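PDB 4MX6: TRAP-type C4-dicarboxylate:H+ symport system substrate-binding component DctP from Shewanella oneidensis, which binds succinate, and probably other C4-dicarboxylates, in the periplasm, probably for delivery to a TRAP-type proton symporter. Local coordinates for residues F161-P170 with V301-W311. Numbering follows the deposited sequence.
Sequences FTANTPLKQP and VTLSPAERQQW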
ATOM      1  N   PHE A 161      -9.327  -9.323  -5.063  1.00  7.32           N
ATOM      2  CA  PHE A 161     -10.193  -8.683  -6.047  1.00  7.78           C
ATOM      3  C   PHE A 161     -11.618  -8.526  -5.501  1.00  8.23           C
ATOM      4  O   PHE A 161     -12.129  -9.415  -4.817  1.00  8.99           O
ATOM      5  CB  PHE A 161     -10.330  -9.538  -7.312  1.00  8.35           C
ATOM      6  CG  PHE A 161      -9.062  -9.751  -8.091  1.00  8.71           C
ATOM      7  CD1 PHE A 161      -8.340  -8.686  -8.625  1.00  8.99           C
ATOM      8  CD2 PHE A 161      -8.632 -11.036  -8.359  1.00  9.83           C
ATOM      9  CE1 PHE A 161      -7.195  -8.917  -9.384  1.00  9.75           C
ATOM     10  CE2 PHE A 161      -7.506 -11.265  -9.118  1.00 10.47           C
ATOM     11  CZ  PHE A 161      -6.785 -10.207  -9.624  1.00 10.17           C
ATOM     12  N   THR A 162     -12.272  -7.427  -5.858  1.00  8.86           N
ATOM     13  CA  THR A 162     -13.723  -7.346  -5.729  1.00  9.04           C
ATOM     14  C   THR A 162     -14.317  -6.985  -7.076  1.00  8.76           C
ATOM     15  O   THR A 162     -13.670  -6.328  -7.906  1.00  9.23           O
ATOM     16  CB  THR A 162     -14.186  -6.323  -4.659  1.00 10.37           C
ATOM     17  OG1 THR A 162     -13.923  -4.985  -5.096  1.00  9.71           O
ATOM     18  CG2 THR A 162     -13.473  -6.556  -3.346  1.00 11.17           C
ATOM     19  N   ALA A 163     -15.558  -7.425  -7.281  1.00  8.70           N
ATOM     20  CA  ALA A 163     -16.341  -7.064  -8.457  1.00  9.14           C
ATOM     21  C   ALA A 163     -17.782  -7.449  -8.170  1.00  9.03           C
ATOM     22  O   ALA A 163     -18.133  -7.767  -7.021  1.00 10.02           O
ATOM     23  CB  ALA A 163     -15.805  -7.786  -9.696  1.00 10.29           C
ATOM     24  N   ASN A 164     -18.627  -7.433  -9.199  1.00  9.44           N
ATOM     25  CA  ASN A 164     -20.013  -7.868  -9.046  1.00  9.57           C
ATOM     26  C   ASN A 164     -20.247  -9.236  -9.676  1.00 10.70           C
ATOM     27  O   ASN A 164     -21.354  -9.605 -10.018  1.00 12.06           O
ATOM     28  CB  ASN A 164     -20.952  -6.788  -9.571  1.00  9.54           C
ATOM     29  CG  ASN A 164     -20.792  -5.504  -8.800  1.00  9.29           C
ATOM     30  OD1 ASN A 164     -20.855  -5.505  -7.572  1.00 10.26           O
ATOM     31  ND2 ASN A 164     -20.543  -4.414  -9.499  1.00  9.87           N
ATOM     32  N   THR A 165     -19.165 -10.007  -9.745  1.00 11.31           N
ATOM     33  CA  THR A 165     -19.174 -11.369 -10.255  1.00 13.04           C
ATOM     34  C   THR A 165     -17.957 -12.087  -9.656  1.00 12.36           C
ATOM     35  O   THR A 165     -16.970 -11.439  -9.312  1.00 11.47           O
ATOM     36  CB  THR A 165     -19.103 -11.359 -11.793  1.00 16.34           C
ATOM     37  OG1 THR A 165     -19.461 -12.648 -12.312  1.00 18.58           O
ATOM     38  CG2 THR A 165     -17.715 -10.966 -12.272  1.00 16.63           C
ATOM     39  N   PRO A 166     -18.031 -13.423  -9.496  1.00 12.54           N
ATOM     40  CA  PRO A 166     -16.845 -14.157  -9.041  1.00 12.13           C
ATOM     41  C   PRO A 166     -15.709 -14.051 -10.041  1.00 11.58           C
ATOM     42  O   PRO A 166     -15.944 -14.037 -11.251  1.00 13.79           O
ATOM     43  CB  PRO A 166     -17.326 -15.608  -8.960  1.00 13.77           C
ATOM     44  CG  PRO A 166     -18.793 -15.533  -8.865  1.00 15.15           C
ATOM     45  CD  PRO A 166     -19.214 -14.292  -9.602  1.00 13.64           C
ATOM     46  N   LEU A 167     -14.483 -14.015  -9.542  1.00 10.93           N
ATOM     47  CA  LEU A 167     -13.308 -13.948 -10.410  1.00 10.86           C
ATOM     48  C   LEU A 167     -12.465 -15.226 -10.267  1.00 11.00           C
ATOM     49  O   LEU A 167     -11.261 -15.209  -9.968  1.00 10.90           O
ATOM     50  CB  LEU A 167     -12.516 -12.662 -10.146  1.00 10.24           C
ATOM     51  CG  LEU A 167     -13.333 -11.399 -10.492  1.00 11.19           C
ATOM     52  CD1 LEU A 167     -12.700 -10.164  -9.884  1.00 11.51           C
ATOM     53  CD2 LEU A 167     -13.494 -11.234 -11.993  1.00 12.25           C
ATOM     54  N   LYS A 168     -13.140 -16.339 -10.528  1.00 11.91           N
ATOM     55  CA  LYS A 168     -12.565 -17.664 -10.371  1.00 13.26           C
ATOM     56  C   LYS A 168     -11.416 -17.923 -11.326  1.00 12.47           C
ATOM     57  O   LYS A 168     -10.444 -18.592 -10.977  1.00 13.16           O
ATOM     58  CB  LYS A 168     -13.646 -18.713 -10.624  1.00 16.35           C
ATOM     59  CG  LYS A 168     -14.596 -18.901  -9.466  1.00 21.27           C
ATOM     60  CD  LYS A 168     -13.879 -19.647  -8.356  1.00 25.78           C
ATOM     61  CE  LYS A 168     -14.825 -20.450  -7.500  1.00 28.79           C
ATOM     62  NZ  LYS A 168     -14.059 -21.443  -6.697  1.00 30.50           N
ATOM     63  N   GLN A 169     -11.542 -17.399 -12.536  1.00 12.01           N
ATOM     64  CA  GLN A 169     -10.529 -17.588 -13.564  1.00 12.36           C
ATOM     65  C   GLN A 169     -10.279 -16.273 -14.259  1.00 11.49           C
ATOM     66  O   GLN A 169     -11.145 -15.391 -14.262  1.00 11.36           O
ATOM     67  CB  GLN A 169     -10.984 -18.621 -14.589  1.00 14.37           C
ATOM     68  CG  GLN A 169     -11.217 -19.997 -14.004  1.00 16.98           C
ATOM     69  CD  GLN A 169     -11.843 -20.950 -14.991  1.00 19.06           C
ATOM     70  OE1 GLN A 169     -13.049 -20.915 -15.219  1.00 21.14           O
ATOM     71  NE2 GLN A 169     -11.027 -21.813 -15.583  1.00 19.06           N
ATOM     72  N   PRO A 170      -9.091 -16.135 -14.859  1.00 11.20           N
ATOM     73  CA  PRO A 170      -8.760 -14.891 -15.556  1.00 12.20           C
ATOM     74  C   PRO A 170      -9.824 -14.464 -16.556  1.00 12.41           C
ATOM     75  O   PRO A 170     -10.056 -13.265 -16.700  1.00 12.07           O
ATOM     76  CB  PRO A 170      -7.449 -15.235 -16.269  1.00 14.07           C
ATOM     77  CG  PRO A 170      -6.843 -16.263 -15.423  1.00 13.89           C
ATOM     78  CD  PRO A 170      -7.946 -17.058 -14.816  1.00 11.85           C
ATOM     79  N   VAL A 301     -15.420 -15.645  -2.512  1.00 13.57           N
ATOM     80  CA  VAL A 301     -15.093 -16.584  -3.577  1.00 13.94           C
ATOM     81  C   VAL A 301     -13.675 -17.072  -3.292  1.00 13.62           C
ATOM     82  O   VAL A 301     -12.754 -16.274  -3.133  1.00 13.86           O
ATOM     83  CB  VAL A 301     -15.143 -15.887  -4.966  1.00 14.68           C
ATOM     84  CG1 VAL A 301     -14.733 -16.831  -6.063  1.00 14.99           C
ATOM     85  CG2 VAL A 301     -16.544 -15.327  -5.239  1.00 16.26           C
ATOM     86  N   THR A 302     -13.521 -18.383  -3.183  1.00 13.96           N
ATOM     87  CA  THR A 302     -12.242 -19.010  -2.896  1.00 15.35           C
ATOM     88  C   THR A 302     -11.703 -19.612  -4.191  1.00 15.22           C
ATOM     89  O   THR A 302     -12.480 -20.026  -5.033  1.00 17.66           O
ATOM     90  CB  THR A 302     -12.441 -20.107  -1.811  1.00 19.17           C
ATOM     91  OG1 THR A 302     -12.796 -19.479  -0.568  1.00 21.41           O
ATOM     92  CG2 THR A 302     -11.203 -20.947  -1.621  1.00 20.83           C
ATOM     93  N   LEU A 303     -10.384 -19.643  -4.359  1.00 14.00           N
ATOM     94  CA  LEU A 303      -9.759 -20.239  -5.544  1.00 13.91           C
ATOM     95  C   LEU A 303      -9.218 -21.620  -5.227  1.00 15.05           C
ATOM     96  O   LEU A 303      -8.529 -21.803  -4.225  1.00 16.11           O
ATOM     97  CB  LEU A 303      -8.591 -19.389  -6.037  1.00 13.38           C
ATOM     98  CG  LEU A 303      -8.904 -17.951  -6.442  1.00 12.91           C
ATOM     99  CD1 LEU A 303      -7.652 -17.266  -6.992  1.00 12.62           C
ATOM    100  CD2 LEU A 303     -10.026 -17.901  -7.455  1.00 14.18           C
ATOM    101  N   SER A 304      -9.508 -22.588  -6.089  1.00 14.85           N
ATOM    102  CA  SER A 304      -8.854 -23.883  -6.005  1.00 16.34           C
ATOM    103  C   SER A 304      -7.392 -23.735  -6.416  1.00 15.78           C
ATOM    104  O   SER A 304      -6.996 -22.737  -7.008  1.00 15.22           O
ATOM    105  CB  SER A 304      -9.530 -24.902  -6.924  1.00 17.37           C
ATOM    106  OG  SER A 304      -9.178 -24.667  -8.274  1.00 17.46           O
ATOM    107  N   PRO A 305      -6.578 -24.742  -6.115  1.00 16.16           N
ATOM    108  CA  PRO A 305      -5.172 -24.642  -6.514  1.00 16.23           C
ATOM    109  C   PRO A 305      -4.996 -24.439  -8.014  1.00 14.63           C
ATOM    110  O   PRO A 305      -4.176 -23.610  -8.418  1.00 14.47           O
ATOM    111  CB  PRO A 305      -4.604 -25.990  -6.084  1.00 17.20           C
ATOM    112  CG  PRO A 305      -5.443 -26.368  -4.912  1.00 17.75           C
ATOM    113  CD  PRO A 305      -6.831 -25.909  -5.255  1.00 16.79           C
ATOM    114  N   ALA A 306      -5.746 -25.175  -8.831  1.00 13.98           N
ATOM    115  CA  ALA A 306      -5.652 -25.013 -10.270  1.00 13.31           C
ATOM    116  C   ALA A 306      -6.149 -23.644 -10.708  1.00 12.95           C
ATOM    117  O   ALA A 306      -5.603 -23.060 -11.634  1.00 12.83           O
ATOM    118  CB  ALA A 306      -6.411 -26.116 -10.999  1.00 13.48           C
ATOM    119  N   GLU A 307      -7.193 -23.141 -10.054  1.00 12.47           N
ATOM    120  CA  GLU A 307      -7.693 -21.820 -10.377  1.00 12.21           C
ATOM    121  C   GLU A 307      -6.630 -20.771 -10.071  1.00 10.68           C
ATOM    122  O   GLU A 307      -6.373 -19.889 -10.881  1.00 10.83           O
ATOM    123  CB  GLU A 307      -8.983 -21.532  -9.609  1.00 13.34           C
ATOM    124  CG  GLU A 307     -10.166 -22.251 -10.223  1.00 15.59           C
ATOM    125  CD  GLU A 307     -11.413 -22.280  -9.351  1.00 18.09           C
ATOM    126  OE1 GLU A 307     -11.341 -22.015  -8.134  1.00 19.00           O
ATOM    127  OE2 GLU A 307     -12.481 -22.606  -9.908  1.00 20.61           O
ATOM    128  N   ARG A 308      -6.005 -20.857  -8.900  1.00 10.83           N
ATOM    129  CA  ARG A 308      -4.941 -19.912  -8.575  1.00 10.71           C
ATOM    130  C   ARG A 308      -3.829 -19.991  -9.620  1.00 10.37           C
ATOM    131  O   ARG A 308      -3.319 -18.959 -10.067  1.00 10.33           O
ATOM    132  CB  ARG A 308      -4.366 -20.161  -7.176  1.00 11.84           C
ATOM    133  CG  ARG A 308      -3.260 -19.150  -6.791  1.00 13.69           C
ATOM    134  CD  ARG A 308      -2.482 -19.547  -5.534  1.00 14.77           C
ATOM    135  NE  ARG A 308      -1.596 -18.470  -5.057  1.00 15.94           N
ATOM    136  CZ  ARG A 308      -0.323 -18.296  -5.399  1.00 17.60           C
ATOM    137  NH1 ARG A 308       0.282 -19.130  -6.236  1.00 18.91           N
ATOM    138  NH2 ARG A 308       0.358 -17.275  -4.889  1.00 17.72           N
ATOM    139  N   GLN A 309      -3.443 -21.197 -10.007  1.00 10.67           N
ATOM    140  CA  GLN A 309      -2.331 -21.345 -10.943  1.00 11.55           C
ATOM    141  C   GLN A 309      -2.661 -20.720 -12.299  1.00 11.04           C
ATOM    142  O   GLN A 309      -1.782 -20.170 -12.959  1.00 11.72           O
ATOM    143  CB  GLN A 309      -1.919 -22.809 -11.107  1.00 12.83           C
ATOM    144  CG  GLN A 309      -0.583 -22.969 -11.830  1.00 14.57           C
ATOM    145  CD  GLN A 309       0.581 -22.386 -11.047  1.00 16.48           C
ATOM    146  OE1 GLN A 309       0.722 -22.632  -9.852  1.00 18.25           O
ATOM    147  NE2 GLN A 309       1.403 -21.593 -11.712  1.00 16.84           N
ATOM    148  N   GLN A 310      -3.927 -20.773 -12.712  1.00 10.61           N
ATOM    149  CA  GLN A 310      -4.301 -20.135 -13.971  1.00 11.75           C
ATOM    150  C   GLN A 310      -4.052 -18.628 -13.889  1.00 10.78           C
ATOM    151  O   GLN A 310      -3.544 -18.011 -14.825  1.00 11.38           O
ATOM    152  CB  GLN A 310      -5.766 -20.423 -14.318  1.00 13.18           C
ATOM    153  CG  GLN A 310      -5.998 -21.870 -14.720  1.00 15.70           C
ATOM    154  CD  GLN A 310      -7.429 -22.234 -15.089  1.00 18.67           C
ATOM    155  OE1 GLN A 310      -8.395 -21.598 -14.696  1.00 20.86           O
ATOM    156  NE2 GLN A 310      -7.557 -23.309 -15.826  1.00 19.15           N
ATOM    157  N   TRP A 311      -4.415 -18.030 -12.761  1.00  9.27           N
ATOM    158  CA  TRP A 311      -4.142 -16.608 -12.550  1.00  9.04           C
ATOM    159  C   TRP A 311      -2.637 -16.305 -12.512  1.00 10.01           C
ATOM    160  O   TRP A 311      -2.172 -15.321 -13.086  1.00 10.56           O
ATOM    161  CB  TRP A 311      -4.804 -16.146 -11.253  1.00  8.66           C
ATOM    162  CG  TRP A 311      -6.271 -15.798 -11.340  1.00  8.68           C
ATOM    163  CD1 TRP A 311      -7.331 -16.561 -10.960  1.00  9.66           C
ATOM    164  CD2 TRP A 311      -6.808 -14.571 -11.830  1.00  9.68           C
ATOM    165  NE1 TRP A 311      -8.497 -15.874 -11.174  1.00  9.60           N
ATOM    166  CE2 TRP A 311      -8.203 -14.642 -11.698  1.00  9.86           C
ATOM    167  CE3 TRP A 311      -6.235 -13.406 -12.339  1.00 10.31           C
ATOM    168  CZ2 TRP A 311      -9.040 -13.590 -12.092  1.00 11.46           C
ATOM    169  CZ3 TRP A 311      -7.062 -12.361 -12.723  1.00 11.09           C
ATOM    170  CH2 TRP A 311      -8.440 -12.456 -12.582  1.00 11.27           C
TER
HETATM  171  O   HOH W   1      -8.356 -19.692 -12.551  1.00 27.16           O
HETATM  172  O   HOH W   2     -14.812 -23.383  -8.515  1.00 32.42           O
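Lys168 reaches across to Val301, Thr302 and Glu307, and tracing it outward illustrates how one long side chain can tie a loop to the start of a helix. Its CB lies near Glu307 OE2, and CG rests on Val301 CG1. A bend about the CB-CG bond (chi2 -73°) lays CD between Val301 CG1, 3.7 Å away, and the carboxylate of Glu307. CE passes close to the carbonyl oxygen of Thr302, and NZ is gripped by polar partners: it donates to Thr302 O at 2.7 Å, nearly in line with the carbonyl, and forms a salt bridge with Glu307 OE1 at 3.1 Å on the syn lone pair. A water accepts from NZ and donates to Glu307 OE2, closing a second route between the charges. Glu307 is itself fixed by a capping box: Ser304, the N-cap of helix 305-326, accepts from Glu307 N through OG, while Ser304 N donates to the anti side of OE1 from somewhat out of the carboxylate plane. OE1 thus accepts from both Lys168 NZ and Ser304 N, which would be expected to favour the ionised carboxylate. In this family 7 solute-binding protein, the contact joins the loop after strand 160-163 to the turn leading from edge strand 299-301 into the helix; strand 235-237 lies between the two strands in the sheet. One helical turn beyond Glu307, the indole of Trp311 is sandwiched, with Phe161 obliquely over one face, planes at 36°, and Pro170 CA making a CH-pi contact with the other, 3.8 Å from the six-membered-ring centroid. At the indole edge, NE1 makes weak, bent bonds to the carbonyl oxygens of both Leu167 and Lys168. Gln169 NE2 meets Gln310 OE1 at 2.8 Å in a nearly straight bond (168°), their amides almost coplanar.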